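Local coordinates for protein pectinesterase 1 (Solanum lycopersicum, PDB 1XG2) that hydrolyses the methyl esters of pectin through its catalytic pectinesterase domain, releasing methanol, and may prepare cell walls for softening during fruit ripening, at residues Phe252-Lys255 and Thr256-Tyr259; Thr229-Glu233 and Ser234-Gly238. One frame throughout, in Å; residues are numbered along the deposited sequence.

Interaction 1 (Phe252-Lys255 and Thr256-Tyr259)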
loop_
_atom_site.group_PDB
_atom_site.type_symbol
_atom_site.label_atom_id
_atom_site.label_comp_id
_atom_site.label_asym_id
_atom_site.label_seq_id
_atom_site.Cartn_x
_atom_site.Cartn_y
_atom_site.Cartn_z
ATOM N N PHE A 252 19.275 6.600 -9.192
ATOM C CA PHE A 252 18.369 6.827 -8.062
ATOM C C PHE A 252 18.084 5.532 -7.303
ATOM O O PHE A 252 17.706 4.519 -7.902
ATOM C CB PHE A 252 17.054 7.441 -8.541
ATOM C CG PHE A 252 16.007 7.591 -7.455
ATOM C CD1 PHE A 252 16.137 8.558 -6.473
ATOM C CD2 PHE A 252 14.887 6.764 -7.429
ATOM C CE1 PHE A 252 15.172 8.696 -5.480
ATOM C CE2 PHE A 252 13.915 6.899 -6.440
ATOM C CZ PHE A 252 14.048 7.860 -5.475
ATOM N N ALA A 253 18.329 5.570 -5.996
ATOM C CA ALA A 253 17.925 4.523 -5.054
ATOM C C ALA A 253 18.789 3.271 -5.062
ATOM O O ALA A 253 18.606 2.400 -4.221
ATOM C CB ALA A 253 16.457 4.144 -5.278
ATOM N N LEU A 254 19.743 3.165 -5.985
ATOM C CA LEU A 254 20.386 1.873 -6.231
ATOM C C LEU A 254 21.229 1.379 -5.049
ATOM O O LEU A 254 21.427 0.181 -4.891
ATOM C CB LEU A 254 21.217 1.908 -7.525
ATOM C CG LEU A 254 20.447 2.265 -8.796
ATOM C CD1 LEU A 254 21.316 2.033 -10.029
ATOM C CD2 LEU A 254 19.128 1.492 -8.892
ATOM N N LYS A 255 21.678 2.294 -4.198
ATOM C CA LYS A 255 22.416 1.937 -2.993
ATOM C C LYS A 255 21.533 1.762 -1.761
ATOM O O LYS A 255 21.948 1.118 -0.800
ATOM C CB LYS A 255 23.454 3.021 -2.677
ATOM C CG LYS A 255 24.547 3.219 -3.734
ATOM C CD LYS A 255 25.494 4.371 -3.308
ATOM C CE LYS A 255 26.788 4.408 -4.129
ATOM N NZ LYS A 255 27.252 5.806 -4.336
ATOM N N THR A 256 20.341 2.365 -1.767
ATOM C CA THR A 256 19.478 2.417 -0.575
ATOM C C THR A 256 18.249 1.497 -0.638
ATOM O O THR A 256 17.653 1.189 0.394
ATOM C CB THR A 256 19.011 3.861 -0.326
ATOM O OG1 THR A 256 18.535 4.442 -1.551
ATOM C CG2 THR A 256 20.187 4.757 0.107
ATOM N N LEU A 257 17.851 1.092 -1.842
ATOM C CA LEU A 257 16.807 0.083 -1.983
ATOM C C LEU A 257 17.312 -1.246 -1.411
ATOM O O LEU A 257 18.525 -1.451 -1.234
ATOM C CB LEU A 257 16.371 -0.057 -3.460
ATOM C CG LEU A 257 17.415 -0.564 -4.476
ATOM C CD1 LEU A 257 17.548 -2.071 -4.435
ATOM C CD2 LEU A 257 17.051 -0.110 -5.875
ATOM N N TYR A 258 16.380 -2.143 -1.103
ATOM C CA TYR A 258 16.692 -3.516 -0.741
ATOM C C TYR A 258 15.785 -4.435 -1.544
ATOM O O TYR A 258 14.590 -4.564 -1.237
ATOM C CB TYR A 258 16.481 -3.777 0.755
ATOM C CG TYR A 258 16.903 -5.171 1.175
ATOM C CD1 TYR A 258 16.022 -6.254 1.088
ATOM C CD2 TYR A 258 18.178 -5.407 1.669
ATOM C CE1 TYR A 258 16.411 -7.539 1.473
ATOM C CE2 TYR A 258 18.577 -6.695 2.060
ATOM C CZ TYR A 258 17.689 -7.746 1.961
ATOM O OH TYR A 258 18.078 -9.011 2.333
ATOM N N TYR A 259 16.359 -5.053 -2.569
ATOM C CA TYR A 259 15.684 -6.024 -3.400
ATOM C C TYR A 259 16.363 -7.368 -3.200
ATOM O O TYR A 259 17.578 -7.485 -3.363
ATOM C CB TYR A 259 15.741 -5.601 -4.871
ATOM C CG TYR A 259 14.813 -4.464 -5.261
ATOM C CD1 TYR A 259 13.828 -3.993 -4.396
ATOM C CD2 TYR A 259 14.937 -3.848 -6.506
ATOM C CE1 TYR A 259 12.995 -2.951 -4.759
ATOM C CE2 TYR A 259 14.087 -2.819 -6.896
ATOM C CZ TYR A 259 13.123 -2.369 -6.016
ATOM O OH TYR A 259 12.300 -1.348 -6.394
#

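Interaction 2 (Thr229-Glu233 and Ser234-Gly238)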
loop_
_atom_site.group_PDB
_atom_site.type_symbol
_atom_site.label_atom_id
_atom_site.label_comp_id
_atom_site.label_asym_id
_atom_site.label_seq_id
_atom_site.Cartn_x
_atom_site.Cartn_y
_atom_site.Cartn_z
ATOM N N THR A 229 11.630 -4.850 -1.591
ATOM C CA THR A 229 10.877 -5.907 -2.214
ATOM C C THR A 229 11.690 -7.191 -2.199
ATOM O O THR A 229 12.887 -7.180 -2.505
ATOM C CB THR A 229 10.553 -5.515 -3.657
ATOM O OG1 THR A 229 9.780 -4.306 -3.670
ATOM C CG2 THR A 229 9.680 -6.555 -4.342
ATOM N N VAL A 230 11.047 -8.290 -1.834
ATOM C CA VAL A 230 11.677 -9.597 -1.861
ATOM C C VAL A 230 10.756 -10.589 -2.521
ATOM O O VAL A 230 9.543 -10.616 -2.263
ATOM C CB VAL A 230 12.043 -10.092 -0.460
ATOM C CG1 VAL A 230 12.529 -11.529 -0.504
ATOM C CG2 VAL A 230 13.097 -9.203 0.134
ATOM N N VAL A 231 11.344 -11.390 -3.400
ATOM C CA VAL A 231 10.625 -12.424 -4.112
ATOM C C VAL A 231 11.272 -13.742 -3.695
ATOM O O VAL A 231 12.456 -13.935 -3.934
ATOM C CB VAL A 231 10.748 -12.253 -5.628
ATOM C CG1 VAL A 231 10.068 -13.423 -6.343
ATOM C CG2 VAL A 231 10.159 -10.907 -6.074
ATOM N N MET A 232 10.516 -14.622 -3.049
ATOM C CA MET A 232 11.094 -15.868 -2.537
ATOM C C MET A 232 10.233 -17.106 -2.705
ATOM O O MET A 232 9.011 -17.036 -2.749
ATOM C CB MET A 232 11.527 -15.695 -1.078
ATOM C CG MET A 232 10.481 -15.318 -0.103
ATOM S SD MET A 232 11.234 -14.743 1.482
ATOM C CE MET A 232 9.755 -14.568 2.399
ATOM N N GLU A 233 10.901 -18.255 -2.820
ATOM C CA GLU A 233 10.249 -19.534 -3.010
ATOM C C GLU A 233 9.153 -19.479 -4.063
ATOM O O GLU A 233 8.093 -20.080 -3.906
ATOM C CB GLU A 233 9.706 -20.063 -1.677
ATOM C CG GLU A 233 10.798 -20.424 -0.678
ATOM C CD GLU A 233 11.447 -21.798 -0.925
ATOM O OE1 GLU A 233 11.011 -22.567 -1.830
ATOM O OE2 GLU A 233 12.421 -22.112 -0.199
ATOM N N SER A 234 9.428 -18.760 -5.142
ATOM C CA SER A 234 8.451 -18.540 -6.198
ATOM C C SER A 234 8.961 -19.050 -7.541
ATOM O O SER A 234 10.172 -19.205 -7.757
ATOM C CB SER A 234 8.120 -17.048 -6.322
ATOM O OG SER A 234 7.473 -16.555 -5.162
ATOM N N TYR A 235 8.011 -19.323 -8.426
ATOM C CA TYR A 235 8.303 -19.688 -9.797
ATOM C C TYR A 235 8.355 -18.425 -10.622
ATOM O O TYR A 235 7.419 -17.627 -10.606
ATOM C CB TYR A 235 7.240 -20.633 -10.344
ATOM C CG TYR A 235 7.401 -20.942 -11.820
ATOM C CD1 TYR A 235 8.094 -22.082 -12.240
ATOM C CD2 TYR A 235 6.855 -20.107 -12.802
ATOM C CE1 TYR A 235 8.252 -22.372 -13.595
ATOM C CE2 TYR A 235 7.012 -20.392 -14.165
ATOM C CZ TYR A 235 7.700 -21.534 -14.544
ATOM O OH TYR A 235 7.860 -21.828 -15.876
ATOM N N LEU A 236 9.458 -18.250 -11.338
ATOM C CA LEU A 236 9.660 -17.121 -12.240
ATOM C C LEU A 236 9.739 -17.633 -13.677
ATOM O O LEU A 236 10.641 -18.417 -14.011
ATOM C CB LEU A 236 10.962 -16.404 -11.883
ATOM C CG LEU A 236 10.892 -15.379 -10.743
ATOM C CD1 LEU A 236 10.294 -15.977 -9.512
ATOM C CD2 LEU A 236 12.269 -14.791 -10.428
ATOM N N GLY A 237 8.796 -17.203 -14.514
ATOM C CA GLY A 237 8.761 -17.583 -15.914
ATOM C C GLY A 237 9.888 -16.941 -16.702
ATOM O O GLY A 237 10.589 -16.057 -16.207
ATOM N N GLY A 238 10.064 -17.385 -17.945
ATOM C CA GLY A 238 11.099 -16.847 -18.812
ATOM C C GLY A 238 10.900 -15.390 -19.184
ATOM O O GLY A 238 11.818 -14.748 -19.705
#

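Interaction 1 (Phe252-Lys255 and Thr256-Tyr259)
The carbonyl oxygen of Ala253 is gripped by two backbone N-H groups of the turn that follows, Leu257 N at 2.8 Å and Thr256 N at 3.0 Å. The Leu257 bond is the straighter, 165° at its hydrogen, and lies almost in line with the carbonyl. Thr256 N instead comes in from above the carbonyl plane with a more bent bond. The side chain of Leu257 then folds back over the same oxygen: CG stands between its own backbone N and carbonyl carbon (chi1 64°), which brings Leu257 CG to 3.2 Å from Ala253 O. Beyond it the side chains of Leu254 and Leu257 lie alongside each other, meeting through their CD2 methyls 4.0 Å apart. The other methyl, Leu257 CD1, rests over the rim of one face of the Tyr259 ring. Thr256 OG1 hydrogen-bonds to Glu225 O. Replacing Thr256 with an alanine would probably leave Glu225 O without this partner and the turn without that tie to the neighbouring loop. Ala253 packs on Pro222, and its side chain is about 8 Å from that of Trp223, a probable substrate-binding residue. The arrangement is an alpha-turn enclosing a beta-turn, here leading a loop of the parallel beta-helix into strand 258-262.

Interaction 2 (Thr229-Glu233 and Ser234-Gly238)
Val231, Ser234 and Leu236 meet inside a corner of the right-handed parallel beta-helix, where strand 228-232 of one sheet turns sharply into strand 235-236 of the next. The bend is made at Glu233, whose backbone takes up the left-handed conformation. On the inner side the fit is close and mostly apolar. Val231 points toward the following segment, and with CG1 anti to its backbone N (chi1 176°) this methyl reaches across the corner, touching Leu236 CD1 at 4.1 Å and the Ser234 CB methylene at an equal distance. The valine and leucine cross obliquely, one methyl of each making the contact, while Ile197 and Ile202 from the preceding coil pack against Val231.

Outside the corner little crosses from one segment to the other. Met232 and Tyr235 both leave the backbone away from the opposite segment. Met232 lies on the neighbouring strands at Ser196 and Phe262, and Tyr235 on Asn201 and Pro267. Glu233 is partly exposed and touches Ser234 only near its root, its CB 3.7 Å from Ser234 N; its side chain, bent at chi2, also touches Phe199 and Met263.

Several polar groups at the corner find partners in adjoining coils, and one pair bonds within the turn itself. Asn264 spans the bend, its OD1 accepting from Ser234 N and its ND2 donating to Val231 O. The Ser234 hydroxyl is held twice: it accepts from Cys200 N and donates to Met232 O, with Ser234 OG lying 2.9 Å from that oxygen and 55° out of the carbonyl plane.

Followed from the N terminus, the chain runs up strand 228-232, rounds the corner of interaction 2 into strand 235-236, and leaves through a long loop. Interaction 1 closes the far end of that loop and delivers the chain to strand 258-262, so the two contacts stand in series, neither nested nor crossing. From strand 228-232 to strand 258-262 the chain makes one circuit of the beta-helix, which sets the two strands parallel in the same sheet. The segments touch there, with Tyr258 O 3.0 Å from Thr229 N, probably hydrogen-bonded, and the Tyr259 ring packing on Thr229. Interaction 2 joins strands of two sheets within one coil; interaction 1 ties the loop to the next coil.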